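Local atomic coordinates of nitrite oxidoreductase subunit A (Kuenenia stuttgartiensis, PDB entry 7B04), a protein that belongs to the molybdopterin oxidoreductase family and binds a molybdenum atom, an iron/sulfur cluster and two MD1 molecules (a pteridinyl guanylate ester). Residues 967-979 / 996-1008. Residues are numbered along the deposited sequence; the frame is centred on the assembly and turned at random.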
loop_
_atom_site.group_PDB
_atom_site.type_symbol
_atom_site.label_atom_id
_atom_site.label_comp_id
_atom_site.label_asym_id
_atom_site.label_seq_id
_atom_site.Cartn_x
_atom_site.Cartn_y
_atom_site.Cartn_z
ATOM N N LEU B 967 20.430 5.260 22.894
ATOM C CA LEU B 967 19.534 4.751 23.923
ATOM C C LEU B 967 19.665 3.243 24.109
ATOM O O LEU B 967 18.791 2.619 24.721
ATOM C CB LEU B 967 18.093 5.145 23.608
ATOM C CG LEU B 967 17.876 6.655 23.752
ATOM C CD1 LEU B 967 17.772 7.349 22.409
ATOM C CD2 LEU B 967 16.665 6.957 24.592
ATOM N N GLY B 968 20.740 2.649 23.601
ATOM C CA GLY B 968 20.950 1.218 23.744
ATOM C C GLY B 968 19.927 0.366 23.027
ATOM O O GLY B 968 19.567 -0.712 23.518
ATOM N N ILE B 969 19.452 0.817 21.871
ATOM C CA ILE B 969 18.425 0.113 21.115
ATOM C C ILE B 969 19.057 -0.391 19.829
ATOM O O ILE B 969 19.621 0.393 19.055
ATOM C CB ILE B 969 17.225 1.024 20.814
ATOM C CG1 ILE B 969 16.531 1.436 22.114
ATOM C CG2 ILE B 969 16.254 0.334 19.866
ATOM C CD1 ILE B 969 15.559 2.582 21.955
ATOM N N GLU B 970 18.961 -1.694 19.596
ATOM C CA GLU B 970 19.431 -2.287 18.357
ATOM C C GLU B 970 18.250 -2.482 17.415
ATOM O O GLU B 970 17.108 -2.622 17.858
ATOM C CB GLU B 970 20.118 -3.620 18.633
ATOM C CG GLU B 970 20.824 -4.211 17.446
ATOM C CD GLU B 970 22.050 -3.441 17.033
ATOM O OE1 GLU B 970 22.668 -2.786 17.896
ATOM O OE2 GLU B 970 22.401 -3.502 15.839
ATOM N N ASP B 971 18.530 -2.473 16.106
ATOM C CA ASP B 971 17.473 -2.637 15.111
ATOM C C ASP B 971 16.733 -3.952 15.328
ATOM O O ASP B 971 17.340 -5.025 15.375
ATOM C CB ASP B 971 18.023 -2.567 13.684
ATOM C CG ASP B 971 16.918 -2.741 12.617
ATOM O OD1 ASP B 971 17.234 -2.612 11.412
ATOM O OD2 ASP B 971 15.739 -2.991 12.961
ATOM N N GLY B 972 15.409 -3.857 15.415
ATOM C CA GLY B 972 14.541 -4.995 15.630
ATOM C C GLY B 972 14.092 -5.173 17.055
ATOM O O GLY B 972 13.247 -6.033 17.311
ATOM N N ASP B 973 14.602 -4.366 17.981
ATOM C CA ASP B 973 14.185 -4.447 19.372
ATOM C C ASP B 973 12.827 -3.784 19.568
ATOM O O ASP B 973 12.450 -2.862 18.840
ATOM C CB ASP B 973 15.217 -3.776 20.280
ATOM C CG ASP B 973 16.526 -4.537 20.342
ATOM O OD1 ASP B 973 16.509 -5.770 20.135
ATOM O OD2 ASP B 973 17.568 -3.906 20.613
ATOM N N TYR B 974 12.092 -4.262 20.568
ATOM C CA TYR B 974 10.849 -3.625 20.976
ATOM C C TYR B 974 11.160 -2.401 21.835
ATOM O O TYR B 974 12.080 -2.426 22.657
ATOM C CB TYR B 974 9.980 -4.618 21.749
ATOM C CG TYR B 974 9.321 -5.678 20.886
ATOM C CD1 TYR B 974 8.139 -5.409 20.209
ATOM C CD2 TYR B 974 9.875 -6.946 20.755
ATOM C CE1 TYR B 974 7.528 -6.369 19.423
ATOM C CE2 TYR B 974 9.270 -7.914 19.971
ATOM C CZ TYR B 974 8.098 -7.618 19.307
ATOM O OH TYR B 974 7.491 -8.574 18.524
ATOM N N VAL B 975 10.406 -1.320 21.616
ATOM C CA VAL B 975 10.639 -0.034 22.266
ATOM C C VAL B 975 9.310 0.538 22.760
ATOM O O VAL B 975 8.266 0.383 22.112
ATOM C CB VAL B 975 11.359 0.949 21.315
ATOM C CG1 VAL B 975 12.770 0.445 20.980
ATOM C CG2 VAL B 975 10.566 1.129 20.031
ATOM N N TYR B 976 9.365 1.286 23.833
ATOM C CA TYR B 976 8.135 1.942 24.296
ATOM C C TYR B 976 8.120 3.332 23.675
ATOM O O TYR B 976 9.180 3.883 23.502
ATOM C CB TYR B 976 8.159 2.000 25.815
ATOM C CG TYR B 976 7.813 0.720 26.525
ATOM C CD1 TYR B 976 6.526 0.234 26.536
ATOM C CD2 TYR B 976 8.765 0.025 27.235
ATOM C CE1 TYR B 976 6.203 -0.925 27.209
ATOM C CE2 TYR B 976 8.459 -1.130 27.922
ATOM C CZ TYR B 976 7.171 -1.607 27.910
ATOM O OH TYR B 976 6.860 -2.744 28.583
ATOM N N VAL B 977 6.962 3.809 23.232
ATOM C CA VAL B 977 6.859 5.199 22.713
ATOM C C VAL B 977 6.013 5.939 23.729
ATOM O O VAL B 977 4.812 5.757 23.719
ATOM C CB VAL B 977 6.194 5.255 21.335
ATOM C CG1 VAL B 977 7.078 5.933 20.308
ATOM C CG2 VAL B 977 5.773 3.877 20.876
ATOM N N ASP B 978 6.632 6.822 24.493
ATOM C CA ASP B 978 5.914 7.497 25.590
ATOM C C ASP B 978 5.874 8.990 25.298
ATOM O O ASP B 978 6.832 9.510 24.761
ATOM C CB ASP B 978 6.545 7.138 26.931
ATOM C CG ASP B 978 6.251 5.723 27.378
ATOM O OD1 ASP B 978 7.196 4.989 27.641
ATOM O OD2 ASP B 978 5.088 5.374 27.466
ATOM N N ALA B 979 4.750 9.620 25.597
ATOM C CA ALA B 979 4.583 11.050 25.384
ATOM C C ALA B 979 4.273 11.670 26.743
ATOM O O ALA B 979 4.325 10.986 27.773
ATOM C CB ALA B 979 3.490 11.347 24.353
ATOM N N TYR B 996 -3.836 0.680 31.569
ATOM C CA TYR B 996 -2.563 1.277 31.169
ATOM C C TYR B 996 -1.735 0.294 30.353
ATOM O O TYR B 996 -1.051 0.686 29.400
ATOM C CB TYR B 996 -1.783 1.748 32.396
ATOM C CG TYR B 996 -0.413 2.299 32.066
ATOM C CD1 TYR B 996 -0.272 3.489 31.363
ATOM C CD2 TYR B 996 0.740 1.631 32.458
ATOM C CE1 TYR B 996 0.979 3.997 31.058
ATOM C CE2 TYR B 996 1.994 2.132 32.160
ATOM C CZ TYR B 996 2.107 3.314 31.460
ATOM O OH TYR B 996 3.352 3.819 31.162
ATOM N N LYS B 997 -1.767 -0.986 30.734
ATOM C CA LYS B 997 -1.091 -2.013 29.949
ATOM C C LYS B 997 -1.600 -2.012 28.514
ATOM O O LYS B 997 -0.824 -2.182 27.567
ATOM C CB LYS B 997 -1.300 -3.385 30.598
ATOM C CG LYS B 997 -0.616 -4.535 29.880
ATOM C CD LYS B 997 -1.105 -5.879 30.404
ATOM C CE LYS B 997 -0.544 -6.179 31.785
ATOM N NZ LYS B 997 -0.926 -7.539 32.258
ATOM N N VAL B 998 -2.909 -1.829 28.338
ATOM C CA VAL B 998 -3.484 -1.737 27.002
ATOM C C VAL B 998 -3.053 -0.445 26.311
ATOM O O VAL B 998 -2.853 -0.414 25.090
ATOM C CB VAL B 998 -5.017 -1.851 27.094
ATOM C CG1 VAL B 998 -5.632 -2.040 25.721
ATOM C CG2 VAL B 998 -5.418 -2.967 28.036
ATOM N N SER B 999 -2.918 0.645 27.073
ATOM C CA SER B 999 -2.724 1.963 26.463
ATOM C C SER B 999 -1.260 2.237 26.103
ATOM O O SER B 999 -0.986 2.930 25.115
ATOM C CB SER B 999 -3.286 3.049 27.372
ATOM O OG SER B 999 -4.566 2.668 27.869
ATOM N N ARG B 1000 -0.296 1.776 26.910
ATOM C CA ARG B 1000 1.105 2.119 26.621
ATOM C C ARG B 1000 1.606 1.362 25.389
ATOM O O ARG B 1000 1.473 0.133 25.312
ATOM C CB ARG B 1000 1.984 1.802 27.817
ATOM C CG ARG B 1000 3.222 2.662 27.854
ATOM C CD ARG B 1000 4.305 2.092 28.752
ATOM N NE ARG B 1000 5.573 2.798 28.576
ATOM C CZ ARG B 1000 6.703 2.484 29.203
ATOM N NH1 ARG B 1000 6.742 1.470 30.065
ATOM N NH2 ARG B 1000 7.802 3.190 28.972
ATOM N N LEU B 1001 2.190 2.092 24.426
ATOM C CA LEU B 1001 2.567 1.507 23.138
ATOM C C LEU B 1001 3.977 0.919 23.216
ATOM O O LEU B 1001 4.923 1.582 23.663
ATOM C CB LEU B 1001 2.423 2.510 21.978
ATOM C CG LEU B 1001 3.064 2.158 20.620
ATOM C CD1 LEU B 1001 2.414 0.886 20.073
ATOM C CD2 LEU B 1001 2.907 3.295 19.557
ATOM N N MET B 1002 4.107 -0.310 22.725
ATOM C CA MET B 1002 5.349 -1.074 22.659
ATOM C C MET B 1002 5.391 -1.724 21.286
ATOM O O MET B 1002 4.640 -2.670 21.022
ATOM C CB MET B 1002 5.426 -2.146 23.739
ATOM C CG MET B 1002 6.796 -2.782 23.817
ATOM S SD MET B 1002 7.025 -3.912 25.203
ATOM C CE MET B 1002 5.950 -5.234 24.676
ATOM N N LEU B 1003 6.179 -1.145 20.389
ATOM C CA LEU B 1003 6.370 -1.677 19.051
ATOM C C LEU B 1003 7.857 -1.861 18.770
ATOM O O LEU B 1003 8.725 -1.397 19.518
ATOM C CB LEU B 1003 5.696 -0.770 18.022
ATOM C CG LEU B 1003 6.439 0.476 17.552
ATOM C CD1 LEU B 1003 5.601 1.137 16.476
ATOM C CD2 LEU B 1003 6.735 1.449 18.689
ATOM N N ARG B 1004 8.135 -2.535 17.657
ATOM C CA ARG B 1004 9.498 -2.776 17.210
ATOM C C ARG B 1004 10.101 -1.537 16.564
ATOM O O ARG B 1004 9.408 -0.741 15.925
ATOM C CB ARG B 1004 9.541 -3.926 16.206
ATOM C CG ARG B 1004 9.499 -5.312 16.820
ATOM C CD ARG B 1004 9.762 -6.349 15.747
ATOM N NE ARG B 1004 9.648 -7.731 16.207
ATOM C CZ ARG B 1004 10.655 -8.453 16.687
ATOM N NH1 ARG B 1004 11.866 -7.924 16.796
ATOM N NH2 ARG B 1004 10.450 -9.709 17.065
ATOM N N ALA B 1005 11.416 -1.403 16.713
ATOM C CA ALA B 1005 12.180 -0.311 16.136
ATOM C C ALA B 1005 12.864 -0.776 14.857
ATOM O O ALA B 1005 13.283 -1.930 14.740
ATOM C CB ALA B 1005 13.227 0.207 17.126
ATOM N N LYS B 1006 12.972 0.136 13.894
ATOM C CA LYS B 1006 13.572 -0.160 12.599
ATOM C C LYS B 1006 14.600 0.910 12.277
ATOM O O LYS B 1006 14.275 2.101 12.266
ATOM C CB LYS B 1006 12.508 -0.223 11.499
ATOM C CG LYS B 1006 13.084 -0.324 10.096
ATOM C CD LYS B 1006 12.010 -0.212 9.025
ATOM C CE LYS B 1006 12.632 -0.143 7.637
ATOM N NZ LYS B 1006 11.617 0.022 6.561
ATOM N N TYR B 1007 15.834 0.487 12.012
ATOM C CA TYR B 1007 16.869 1.424 11.597
ATOM C C TYR B 1007 16.553 1.945 10.203
ATOM O O TYR B 1007 16.419 1.163 9.256
ATOM C CB TYR B 1007 18.244 0.759 11.606
ATOM C CG TYR B 1007 18.867 0.606 12.973
ATOM C CD1 TYR B 1007 18.196 1.015 14.116
ATOM C CD2 TYR B 1007 20.134 0.057 13.119
ATOM C CE1 TYR B 1007 18.764 0.870 15.364
ATOM C CE2 TYR B 1007 20.711 -0.089 14.365
ATOM C CZ TYR B 1007 20.022 0.320 15.484
ATOM O OH TYR B 1007 20.592 0.180 16.728
ATOM N N ASN B 1008 16.429 3.265 10.078
ATOM C CA ASN B 1008 16.286 3.916 8.779
ATOM C C ASN B 1008 17.069 5.221 8.839
ATOM O O ASN B 1008 16.577 6.224 9.381
ATOM C CB ASN B 1008 14.822 4.164 8.427
ATOM C CG ASN B 1008 14.628 4.546 6.971
ATOM O OD1 ASN B 1008 15.592 4.666 6.213
ATOM N ND2 ASN B 1008 13.376 4.738 6.571
#
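The ring of Y976 is sandwiched between R1000 and M1002. On one face the R1000 guanidinium lies flat, its plane 7° from the ring and its CZ 3.6 Å from the centroid of Y976, which meets the criteria for a cation-pi stack. Over the opposite face comes the methylene CG of M1002, and with the chain extended through chi2 (173°) SD of M1002 reaches 3.6 Å from CZ of Y976, an oblique Met-aromatic contact. The same guanidinium forms a salt bridge with D978, in which NE reaches the syn lone pair of OD2 at 2.8 Å; stack and ion pair together should fix its rotation. R1004 lays its CG over the face of the Y974 ring, 3.6 Å from the centroid, a CH-pi contact. Its guanidinium is held by salt bridges to E954 and D946, and E954 also accepts the hydroxyl of Y974. On the other side of the sheet V975, V977, L1001 and L1003 form an apolar layer that reaches I957.

Just ahead of strand 974-978, a type II turn from E970 to D973 brings D971 CB over the centre of the Y1007 ring, 3.4 Å from its centroid. The Y1007 hydroxyl donates in plane to a lone pair of I969 O. Backbone bonds set the antiparallel register of the two strands: V975 N to L1003 O (2.7 Å, 162°) and A1005 N to D973 O (2.8 Å). Strand 1102-1109 flanks 974-978 and strand 956-959 flanks 1001-1007, so the contact is an antiparallel strand pair inside a six-stranded mixed sheet, consistent with the C-terminal beta domain of molybdopterin oxidoreductases.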